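Local coordinates for 2-hydroxyisobutyryl-CoA synthetase (Aquincola tertiaricarbonis, PDB 6HE2), which belongs to the ANL superfamily of AMP-binding enzymes, pairing a large N-terminal part with a smaller C-terminal domain, and is modelled with AMP and coenzyme A bound, at residues A[65-70]-A[111-116]; A[102-107]-A[133-138]; A[204-209]-A[226-231]. One frame throughout, in Å; residues are numbered along the deposited sequence.

Contact 1. Residues A[65-70]-A[111-116]; sequences APFYRR and GDYVCV
Asp-112 holds CG between its backbone N and carbonyl carbon (chi1 59°), and Arg-70 bends at chi3 (42°); together these turns set carboxylate against guanidinium, their planes 25° apart. Arg-70 NH2 meets Asp-112 OD2 at 2.7 Å on the syn side, nearly in the guanidinium plane, in a hydrogen-bonded salt bridge. A water bridges the pair at the other oxygen: it accepts from Arg-70 NH2 and donates to Asp-112 OD1, 2.7 Å away, an oxygen that Ser-103 OG also bonds. Pro-66 O lies 3.3 Å above the Arg-70 guanidinium plane, toward its rim. Here helix 66-74, starting directly after helix 43-64 with Ala-65 as N-cap, meets the loop between helix 97-106 and strand 121-126, in the AMP-binding family region. The first-turn amide Phe-67 N donates to Asp-112 O (3.0 Å), approaching from above the carbonyl plane. Beyond it, Tyr-113 turns its ring edge to a Phe-67 face in an edge-to-face pair, centroids 5.2 Å apart, with Tyr-113 CB against Phe-67 CB at 3.7 Å. Phe-67 CD2 in turn sits over the centre of the Tyr-68 ring, whose OH is bonded to Pro-336 O and Ile-338 N. Ala-65 CB packs against Cys-115 SG (3.7 Å).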
loop_
_atom_site.group_PDB
_atom_site.type_symbol
_atom_site.label_atom_id
_atom_site.label_comp_id
_atom_site.label_asym_id
_atom_site.label_seq_id
_atom_site.Cartn_x
_atom_site.Cartn_y
_atom_site.Cartn_z
ATOM N N ALA A 65 -1.473 13.558 26.246
ATOM C CA ALA A 65 -2.834 13.349 25.739
ATOM C C ALA A 65 -3.944 13.854 26.676
ATOM O O ALA A 65 -4.330 13.122 27.597
ATOM C CB ALA A 65 -3.056 11.869 25.425
ATOM N N PRO A 66 -4.551 15.044 26.408
ATOM C CA PRO A 66 -5.663 15.504 27.258
ATOM C C PRO A 66 -6.869 14.560 27.219
ATOM O O PRO A 66 -7.638 14.537 28.181
ATOM C CB PRO A 66 -5.970 16.904 26.711
ATOM C CG PRO A 66 -4.680 17.325 26.045
ATOM C CD PRO A 66 -4.214 16.065 25.396
ATOM N N PHE A 67 -7.006 13.738 26.134
ATOM C CA PHE A 67 -8.067 12.737 25.995
ATOM C C PHE A 67 -8.006 11.794 27.193
ATOM O O PHE A 67 -9.030 11.575 27.840
ATOM C CB PHE A 67 -7.921 11.934 24.681
ATOM C CG PHE A 67 -8.835 10.728 24.565
ATOM C CD1 PHE A 67 -10.156 10.871 24.149
ATOM C CD2 PHE A 67 -8.382 9.454 24.899
ATOM C CE1 PHE A 67 -11.001 9.759 24.046
ATOM C CE2 PHE A 67 -9.235 8.344 24.824
ATOM C CZ PHE A 67 -10.536 8.501 24.376
ATOM N N TYR A 68 -6.807 11.234 27.483
ATOM C CA TYR A 68 -6.606 10.324 28.616
ATOM C C TYR A 68 -6.662 11.005 29.973
ATOM O O TYR A 68 -7.317 10.466 30.851
ATOM C CB TYR A 68 -5.314 9.512 28.472
ATOM C CG TYR A 68 -5.405 8.443 27.409
ATOM C CD1 TYR A 68 -6.257 7.350 27.562
ATOM C CD2 TYR A 68 -4.636 8.516 26.250
ATOM C CE1 TYR A 68 -6.344 6.360 26.590
ATOM C CE2 TYR A 68 -4.687 7.507 25.286
ATOM C CZ TYR A 68 -5.552 6.437 25.456
ATOM O OH TYR A 68 -5.625 5.431 24.523
ATOM N N ARG A 69 -5.991 12.167 30.170
ATOM C CA ARG A 69 -6.025 12.839 31.472
ATOM C C ARG A 69 -7.456 13.140 31.892
ATOM O O ARG A 69 -7.810 12.852 33.036
ATOM C CB ARG A 69 -5.151 14.111 31.523
ATOM C CG ARG A 69 -5.173 14.758 32.907
ATOM C CD ARG A 69 -4.109 15.796 33.100
ATOM N NE ARG A 69 -4.270 16.449 34.400
ATOM C CZ ARG A 69 -3.322 17.140 35.027
ATOM N NH1 ARG A 69 -2.115 17.278 34.482
ATOM N NH2 ARG A 69 -3.571 17.697 36.207
ATOM N N ARG A 70 -8.276 13.679 30.960
ATOM C CA ARG A 70 -9.683 14.017 31.190
ATOM C C ARG A 70 -10.525 12.775 31.545
ATOM O O ARG A 70 -11.182 12.770 32.592
ATOM C CB ARG A 70 -10.247 14.739 29.965
ATOM C CG ARG A 70 -11.629 15.373 30.137
ATOM C CD ARG A 70 -11.971 16.372 29.030
ATOM N NE ARG A 70 -11.578 15.920 27.688
ATOM C CZ ARG A 70 -10.496 16.351 27.039
ATOM N NH1 ARG A 70 -9.686 17.245 27.600
ATOM N NH2 ARG A 70 -10.210 15.880 25.832
ATOM N N GLY A 111 -7.570 13.787 16.826
ATOM C CA GLY A 111 -8.012 13.736 18.220
ATOM C C GLY A 111 -6.959 14.216 19.200
ATOM O O GLY A 111 -5.808 14.441 18.809
ATOM N N ASP A 112 -7.327 14.388 20.484
ATOM C CA ASP A 112 -6.332 14.848 21.456
ATOM C C ASP A 112 -5.726 13.677 22.280
ATOM O O ASP A 112 -5.506 13.796 23.482
ATOM C CB ASP A 112 -6.833 16.022 22.329
ATOM C CG ASP A 112 -8.074 15.814 23.183
ATOM O OD1 ASP A 112 -8.729 14.757 23.042
ATOM O OD2 ASP A 112 -8.411 16.730 23.967
ATOM N N TYR A 113 -5.397 12.569 21.581
ATOM C CA TYR A 113 -4.688 11.395 22.101
ATOM C C TYR A 113 -3.520 11.066 21.147
ATOM O O TYR A 113 -2.860 10.043 21.313
ATOM C CB TYR A 113 -5.619 10.173 22.314
ATOM C CG TYR A 113 -6.395 9.774 21.081
ATOM C CD1 TYR A 113 -7.656 10.313 20.822
ATOM C CD2 TYR A 113 -5.862 8.878 20.157
ATOM C CE1 TYR A 113 -8.362 9.976 19.666
ATOM C CE2 TYR A 113 -6.555 8.539 18.998
ATOM C CZ TYR A 113 -7.809 9.084 18.762
ATOM O OH TYR A 113 -8.503 8.741 17.635
ATOM N N VAL A 114 -3.255 11.962 20.167
ATOM C CA VAL A 114 -2.175 11.837 19.175
ATOM C C VAL A 114 -0.752 11.824 19.841
ATOM O O VAL A 114 0.117 11.078 19.390
ATOM C CB VAL A 114 -2.334 12.885 18.037
ATOM C CG1 VAL A 114 -2.284 14.329 18.561
ATOM C CG2 VAL A 114 -1.340 12.646 16.897
ATOM N N CYS A 115 -0.554 12.606 20.939
ATOM C CA CYS A 115 0.648 12.709 21.796
ATOM C C CYS A 115 1.829 13.380 21.126
ATOM O O CYS A 115 2.394 14.331 21.681
ATOM C CB CYS A 115 1.041 11.352 22.375
ATOM S SG CYS A 115 -0.198 10.623 23.465
ATOM N N VAL A 116 2.247 12.850 19.967
ATOM C CA VAL A 116 3.375 13.376 19.199
ATOM C C VAL A 116 3.011 14.708 18.555
ATOM O O VAL A 116 1.843 14.913 18.223
ATOM C CB VAL A 116 3.895 12.370 18.117
ATOM C CG1 VAL A 116 4.466 11.100 18.744
ATOM C CG2 VAL A 116 2.842 12.066 17.051
HETATM O O HOH W 1 -11.287 14.437 23.718
#

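Contact 2. Residues A[102-107]-A[133-138]; sequences ESQAAH and RPTAFG
Helix 97-106 presents its last turn to the start of strand 136-140, Gln-104 CA standing 7.6 Å from Thr-135 CA, so a long side chain has to span the gap. Gln-104 does so with a chain extended beyond CG (chi2 -160°), delivering its amide to both polar groups of one backbone residue. Ala-136 N donates to Gln-104 OE1 at 2.8 Å in an almost straight bond (178°), lying in the carbonyl plane on a lone pair. Gln-104 NE2 returns a bond to Ala-136 O, also 2.8 Å and on a lone pair, but bent to 148°. The paired bonds fix the amide's rotation and satisfy a buried strand residue much as a neighbouring strand would. Gln-335 NE2 shares Ala-136 O. Nearer the surface, the poorly ordered Arg-133 lays a guanidinium face on Ala-105 CB, which is 3.7 Å from Arg-133 NH1. Pro-134 and Ala-136 also pack against Trp-209 of the second subunit. Thr-135 and Phe-137 bond through their backbones to Thr-127 and His-125, leaving Ala-136 to face the helix. The Ser/Thr/Gly-rich loop between strands 121-126 and 136-140, partly unmodelled, is probably the phosphate-binding, P-loop-like motif, as in other ANL enzymes.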
loop_
_atom_site.group_PDB
_atom_site.type_symbol
_atom_site.label_atom_id
_atom_site.label_comp_id
_atom_site.label_asym_id
_atom_site.label_seq_id
_atom_site.Cartn_x
_atom_site.Cartn_y
_atom_site.Cartn_z
ATOM N N GLU A 102 -15.448 10.891 18.909
ATOM C CA GLU A 102 -15.768 12.134 19.656
ATOM C C GLU A 102 -14.542 13.021 19.804
ATOM O O GLU A 102 -14.636 14.223 19.556
ATOM C CB GLU A 102 -16.314 11.837 21.062
ATOM C CG GLU A 102 -17.822 11.664 21.152
ATOM C CD GLU A 102 -18.311 10.919 22.386
ATOM O OE1 GLU A 102 -17.545 10.818 23.375
ATOM O OE2 GLU A 102 -19.463 10.427 22.357
ATOM N N SER A 103 -13.395 12.429 20.218
ATOM C CA SER A 103 -12.124 13.141 20.373
ATOM C C SER A 103 -11.655 13.795 19.048
ATOM O O SER A 103 -11.294 14.972 19.063
ATOM C CB SER A 103 -11.047 12.222 20.939
ATOM O OG SER A 103 -9.876 12.964 21.250
ATOM N N GLN A 104 -11.718 13.048 17.917
ATOM C CA GLN A 104 -11.337 13.501 16.573
ATOM C C GLN A 104 -12.275 14.577 16.033
ATOM O O GLN A 104 -11.841 15.437 15.255
ATOM C CB GLN A 104 -11.254 12.323 15.590
ATOM C CG GLN A 104 -10.152 11.319 15.952
ATOM C CD GLN A 104 -9.689 10.422 14.832
ATOM O OE1 GLN A 104 -10.343 10.231 13.827
ATOM N NE2 GLN A 104 -8.568 9.790 15.029
ATOM N N ALA A 105 -13.567 14.511 16.418
ATOM C CA ALA A 105 -14.567 15.504 16.033
ATOM C C ALA A 105 -14.264 16.816 16.790
ATOM O O ALA A 105 -14.254 17.877 16.170
ATOM C CB ALA A 105 -15.972 14.997 16.352
ATOM N N ALA A 106 -13.919 16.727 18.096
ATOM C CA ALA A 106 -13.580 17.898 18.933
ATOM C C ALA A 106 -12.192 18.467 18.637
ATOM O O ALA A 106 -11.985 19.680 18.785
ATOM C CB ALA A 106 -13.678 17.540 20.408
ATOM N N HIS A 107 -11.223 17.594 18.275
ATOM C CA HIS A 107 -9.849 18.004 17.978
ATOM C C HIS A 107 -9.364 17.411 16.651
ATOM O O HIS A 107 -8.520 16.517 16.646
ATOM C CB HIS A 107 -8.903 17.721 19.160
ATOM C CG HIS A 107 -9.399 18.297 20.448
ATOM N ND1 HIS A 107 -9.160 19.623 20.786
ATOM C CD2 HIS A 107 -10.198 17.742 21.390
ATOM C CE1 HIS A 107 -9.786 19.816 21.940
ATOM N NE2 HIS A 107 -10.434 18.717 22.337
ATOM N N ARG A 133 -19.042 7.307 10.442
ATOM C CA ARG A 133 -17.959 8.269 10.659
ATOM C C ARG A 133 -16.580 7.535 10.797
ATOM O O ARG A 133 -16.389 6.737 11.722
ATOM C CB ARG A 133 -18.282 9.180 11.869
ATOM C CG ARG A 133 -17.353 10.389 12.038
ATOM C CD ARG A 133 -17.967 11.486 12.903
ATOM N NE ARG A 133 -17.900 11.201 14.342
ATOM C CZ ARG A 133 -18.341 12.024 15.292
ATOM N NH1 ARG A 133 -18.885 13.193 14.969
ATOM N NH2 ARG A 133 -18.244 11.684 16.571
ATOM N N PRO A 134 -15.628 7.755 9.861
ATOM C CA PRO A 134 -14.333 7.055 9.969
ATOM C C PRO A 134 -13.363 7.661 10.984
ATOM O O PRO A 134 -13.454 8.827 11.329
ATOM C CB PRO A 134 -13.771 7.109 8.544
ATOM C CG PRO A 134 -14.408 8.312 7.922
ATOM C CD PRO A 134 -15.670 8.647 8.684
ATOM N N THR A 135 -12.422 6.844 11.431
ATOM C CA THR A 135 -11.360 7.164 12.374
ATOM C C THR A 135 -10.077 7.404 11.573
ATOM O O THR A 135 -9.761 6.600 10.706
ATOM C CB THR A 135 -11.241 5.985 13.369
ATOM O OG1 THR A 135 -12.438 5.952 14.137
ATOM C CG2 THR A 135 -10.049 6.109 14.317
ATOM N N ALA A 136 -9.351 8.503 11.859
ATOM C CA ALA A 136 -8.086 8.833 11.181
ATOM C C ALA A 136 -6.894 8.356 11.994
ATOM O O ALA A 136 -6.833 8.599 13.196
ATOM C CB ALA A 136 -7.977 10.342 10.940
ATOM N N PHE A 137 -5.956 7.667 11.342
ATOM C CA PHE A 137 -4.711 7.229 11.970
ATOM C C PHE A 137 -3.591 8.126 11.493
ATOM O O PHE A 137 -3.358 8.234 10.289
ATOM C CB PHE A 137 -4.360 5.754 11.672
ATOM C CG PHE A 137 -5.393 4.737 12.083
ATOM C CD1 PHE A 137 -5.989 4.790 13.344
ATOM C CD2 PHE A 137 -5.767 3.717 11.220
ATOM C CE1 PHE A 137 -6.960 3.855 13.716
ATOM C CE2 PHE A 137 -6.751 2.800 11.585
ATOM C CZ PHE A 137 -7.329 2.866 12.835
ATOM N N GLY A 138 -2.927 8.762 12.446
ATOM C CA GLY A 138 -1.758 9.602 12.229
ATOM C C GLY A 138 -0.614 8.906 12.924
ATOM O O GLY A 138 -0.461 9.034 14.138
#

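Contact 3. Residues A[204-209]-A[226-231]; sequences ARLVQW and IHLAEV. With COA (coenzyme A), chain E.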
loop_
_atom_site.group_PDB
_atom_site.type_symbol
_atom_site.label_atom_id
_atom_site.label_comp_id
_atom_site.label_asym_id
_atom_site.label_seq_id
_atom_site.Cartn_x
_atom_site.Cartn_y
_atom_site.Cartn_z
ATOM N N ALA A 204 -6.725 -12.668 -11.769
ATOM C CA ALA A 204 -6.219 -13.410 -12.925
ATOM C C ALA A 204 -4.762 -13.048 -13.266
ATOM O O ALA A 204 -4.018 -13.906 -13.741
ATOM C CB ALA A 204 -7.125 -13.213 -14.131
ATOM N N ARG A 205 -4.354 -11.798 -12.997
ATOM C CA ARG A 205 -2.982 -11.312 -13.235
ATOM C C ARG A 205 -2.051 -11.894 -12.161
ATOM O O ARG A 205 -0.972 -12.394 -12.474
ATOM C CB ARG A 205 -2.965 -9.776 -13.212
ATOM C CG ARG A 205 -1.657 -9.079 -13.639
ATOM C CD ARG A 205 -1.814 -7.543 -13.642
ATOM N NE ARG A 205 -2.964 -7.131 -14.454
ATOM C CZ ARG A 205 -4.043 -6.503 -13.988
ATOM N NH1 ARG A 205 -4.108 -6.126 -12.712
ATOM N NH2 ARG A 205 -5.048 -6.208 -14.803
ATOM N N LEU A 206 -2.505 -11.875 -10.907
ATOM C CA LEU A 206 -1.785 -12.414 -9.761
ATOM C C LEU A 206 -1.438 -13.892 -9.892
ATOM O O LEU A 206 -0.317 -14.253 -9.569
ATOM C CB LEU A 206 -2.546 -12.141 -8.445
ATOM C CG LEU A 206 -1.824 -12.521 -7.124
ATOM C CD1 LEU A 206 -0.384 -11.946 -7.066
ATOM C CD2 LEU A 206 -2.637 -12.076 -5.926
ATOM N N VAL A 207 -2.380 -14.745 -10.326
ATOM C CA VAL A 207 -2.139 -16.190 -10.453
ATOM C C VAL A 207 -0.995 -16.485 -11.437
ATOM O O VAL A 207 -0.202 -17.367 -11.146
ATOM C CB VAL A 207 -3.402 -17.056 -10.727
ATOM C CG1 VAL A 207 -4.350 -17.006 -9.545
ATOM C CG2 VAL A 207 -4.119 -16.664 -12.015
ATOM N N GLN A 208 -0.867 -15.709 -12.545
ATOM C CA GLN A 208 0.248 -15.816 -13.499
ATOM C C GLN A 208 1.552 -15.384 -12.822
ATOM O O GLN A 208 2.572 -16.050 -13.005
ATOM C CB GLN A 208 0.007 -14.960 -14.764
ATOM C CG GLN A 208 -1.223 -15.353 -15.598
ATOM C CD GLN A 208 -1.216 -16.775 -16.140
ATOM O OE1 GLN A 208 -0.185 -17.329 -16.551
ATOM N NE2 GLN A 208 -2.385 -17.395 -16.170
ATOM N N TRP A 209 1.524 -14.279 -12.030
ATOM C CA TRP A 209 2.698 -13.776 -11.288
ATOM C C TRP A 209 3.154 -14.779 -10.244
ATOM O O TRP A 209 4.350 -14.998 -10.123
ATOM C CB TRP A 209 2.453 -12.385 -10.657
ATOM C CG TRP A 209 2.676 -11.261 -11.633
ATOM C CD1 TRP A 209 1.768 -10.758 -12.518
ATOM C CD2 TRP A 209 3.924 -10.607 -11.923
ATOM N NE1 TRP A 209 2.359 -9.803 -13.313
ATOM C CE2 TRP A 209 3.681 -9.683 -12.966
ATOM C CE3 TRP A 209 5.223 -10.690 -11.381
ATOM C CZ2 TRP A 209 4.690 -8.862 -13.495
ATOM C CZ3 TRP A 209 6.217 -9.857 -11.892
ATOM C CH2 TRP A 209 5.958 -8.992 -12.968
ATOM N N ILE A 226 -9.450 -17.987 -0.747
ATOM C CA ILE A 226 -10.429 -18.936 -1.322
ATOM C C ILE A 226 -10.803 -18.473 -2.759
ATOM O O ILE A 226 -10.780 -19.285 -3.677
ATOM C CB ILE A 226 -11.656 -19.135 -0.372
ATOM C CG1 ILE A 226 -11.241 -19.870 0.922
ATOM C CG2 ILE A 226 -12.857 -19.842 -1.064
ATOM C CD1 ILE A 226 -12.187 -19.686 2.128
ATOM N N HIS A 227 -11.082 -17.174 -2.952
ATOM C CA HIS A 227 -11.397 -16.572 -4.259
ATOM C C HIS A 227 -10.221 -16.695 -5.258
ATOM O O HIS A 227 -10.452 -16.954 -6.437
ATOM C CB HIS A 227 -11.775 -15.081 -4.088
ATOM C CG HIS A 227 -11.982 -14.358 -5.386
ATOM N ND1 HIS A 227 -10.999 -13.555 -5.922
ATOM C CD2 HIS A 227 -13.041 -14.366 -6.224
ATOM C CE1 HIS A 227 -11.494 -13.087 -7.057
ATOM N NE2 HIS A 227 -12.713 -13.550 -7.284
ATOM N N LEU A 228 -8.976 -16.455 -4.794
ATOM C CA LEU A 228 -7.794 -16.558 -5.634
ATOM C C LEU A 228 -7.552 -18.023 -6.094
ATOM O O LEU A 228 -7.159 -18.240 -7.242
ATOM C CB LEU A 228 -6.573 -15.974 -4.908
ATOM C CG LEU A 228 -5.292 -15.848 -5.735
ATOM C CD1 LEU A 228 -5.436 -14.785 -6.857
ATOM C CD2 LEU A 228 -4.115 -15.583 -4.846
ATOM N N ALA A 229 -7.846 -19.012 -5.222
ATOM C CA ALA A 229 -7.732 -20.433 -5.551
ATOM C C ALA A 229 -8.708 -20.797 -6.678
ATOM O O ALA A 229 -8.350 -21.546 -7.589
ATOM C CB ALA A 229 -7.976 -21.288 -4.315
ATOM N N GLU A 230 -9.910 -20.212 -6.652
ATOM C CA GLU A 230 -10.938 -20.421 -7.670
ATOM C C GLU A 230 -10.535 -19.749 -8.978
ATOM O O GLU A 230 -10.663 -20.362 -10.036
ATOM C CB GLU A 230 -12.306 -19.927 -7.177
ATOM C CG GLU A 230 -12.880 -20.811 -6.074
ATOM C CD GLU A 230 -13.933 -20.220 -5.150
ATOM O OE1 GLU A 230 -14.415 -19.092 -5.417
ATOM O OE2 GLU A 230 -14.294 -20.905 -4.164
ATOM N N VAL A 231 -10.007 -18.511 -8.908
ATOM C CA VAL A 231 -9.531 -17.789 -10.099
ATOM C C VAL A 231 -8.398 -18.596 -10.785
ATOM O O VAL A 231 -8.407 -18.728 -12.009
ATOM C CB VAL A 231 -9.174 -16.305 -9.806
ATOM C CG1 VAL A 231 -8.373 -15.684 -10.951
ATOM C CG2 VAL A 231 -10.446 -15.490 -9.552
HETATM N N1A COA E . -11.780 -10.139 -0.784
HETATM C C2A COA E . -11.395 -9.065 -1.485
HETATM N N3A COA E . -11.706 -8.729 -2.742
HETATM C C4A COA E . -12.505 -9.652 -3.306
HETATM C C5A COA E . -12.959 -10.823 -2.720
HETATM C C6A COA E . -12.586 -11.052 -1.376
HETATM N N6A COA E . -13.045 -12.070 -0.638
HETATM N N7A COA E . -13.761 -11.534 -3.602
HETATM C C8A COA E . -13.794 -10.777 -4.673
HETATM N N9A COA E . -13.070 -9.617 -4.560
HETATM C C1B COA E . -12.979 -8.519 -5.525
HETATM C C2B COA E . -11.864 -8.676 -6.567
HETATM O O2B COA E . -11.275 -7.421 -6.903
HETATM C C3B COA E . -12.644 -9.297 -7.722
HETATM O O3B COA E . -12.029 -9.121 -9.014
HETATM P P3B COA E . -10.889 -10.097 -9.616
HETATM O O7A COA E . -9.610 -9.825 -8.836
HETATM O O8A COA E . -10.781 -9.763 -11.072
HETATM O O9A COA E . -11.415 -11.511 -9.532
HETATM C C4B COA E . -13.973 -8.552 -7.654
HETATM O O4B COA E . -14.205 -8.429 -6.232
HETATM C C5B COA E . -15.142 -9.258 -8.297
HETATM O O5B COA E . -15.240 -10.576 -7.723
HETATM P P1A COA E . -16.302 -11.652 -8.244
HETATM O O1A COA E . -16.230 -12.968 -7.561
HETATM O O2A COA E . -16.092 -11.859 -9.755
HETATM O O3A COA E . -17.727 -10.985 -7.978
HETATM P P2A COA E . -18.484 -10.302 -6.747
HETATM O O4A COA E . -18.322 -8.828 -6.810
HETATM O O5A COA E . -19.976 -10.636 -6.937
HETATM O O6A COA E . -18.012 -10.913 -5.308
HETATM C CBP COA E . -18.000 -10.378 -2.917
HETATM C CCP COA E . -18.851 -10.599 -4.174
HETATM C CDP COA E . -18.993 -10.016 -1.802
HETATM C CEP COA E . -17.284 -11.683 -2.538
HETATM C CAP COA E . -16.944 -9.251 -3.080
HETATM O OAP COA E . -17.261 -8.301 -4.088
#
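Val-231 packs on backbone as well as side chain: its CG1 comes to 3.5 Å from Ala-204 N, in the first turn of helix 202-213, and lies 4.2 Å from Ala-204 CB. The axes of segments 204-209 and 226-231 cross at -77° and come within 9.5 Å of each other, and no hydrogen bond joins them. Leu-228 fills the centre. With CG anti to the backbone N (chi1 -172°), it extends its methyls to the opposing helix although its CB does not aim there directly. Val-207 CG1 meets Leu-228 CD1 at 3.7 Å, the two side chains running antiparallel alongside each other, whereas Leu-206 comes roughly perpendicular to Leu-228, its CD2 4.0 Å from Leu-228 CD2. Helices 202-213 and 222-234 are consecutive, with strand 217-220 of the five-stranded parallel sheet between them, so the contact joins neighbouring helical connections of this alpha/beta region. Tyr-268 of helix 258-268 also touches Leu-228, while Phe-195 and Ala-169 lie against Leu-206. On the coenzyme A side, His-227 makes no contact with segment 204-209 and lies beneath the adenine, COA C8A sitting 3.9 Å above the centre of its ring. The 3'-phosphate reaches the same imidazole at its edge: COA O9A lies in the ring plane, closest to His-227 CE1 at 2.9 Å. Val-231 CG2 also borders this phosphate oxygen. Ser-203 OG, Gly-201 N and Ser-223 OG, around the starts of the two helices, hydrogen-bond the coenzyme.

From the N terminus, residues 65-70 open contact 1 and residues 102-107 open contact 2 before 111-116 closes the first; 133-138 then closes the second, so the two loops cross. Their centres are 12 Å apart and they touch directly, Asp-112 N probably bonding Ser-103 OG, so helices 66-74 and 97-106, the following loop and the hairpin strand 136-140 are tied together. Contact 3 follows in series, a short loop around strand 217-220 that joins two helices beside the parallel sheet, its centre about 44 Å from that of contact 1. Contacts 2 and 3, about 37 Å apart by centres within the chain, are brought together between subunits: Trp-209 of the second subunit packs against segment 133-138.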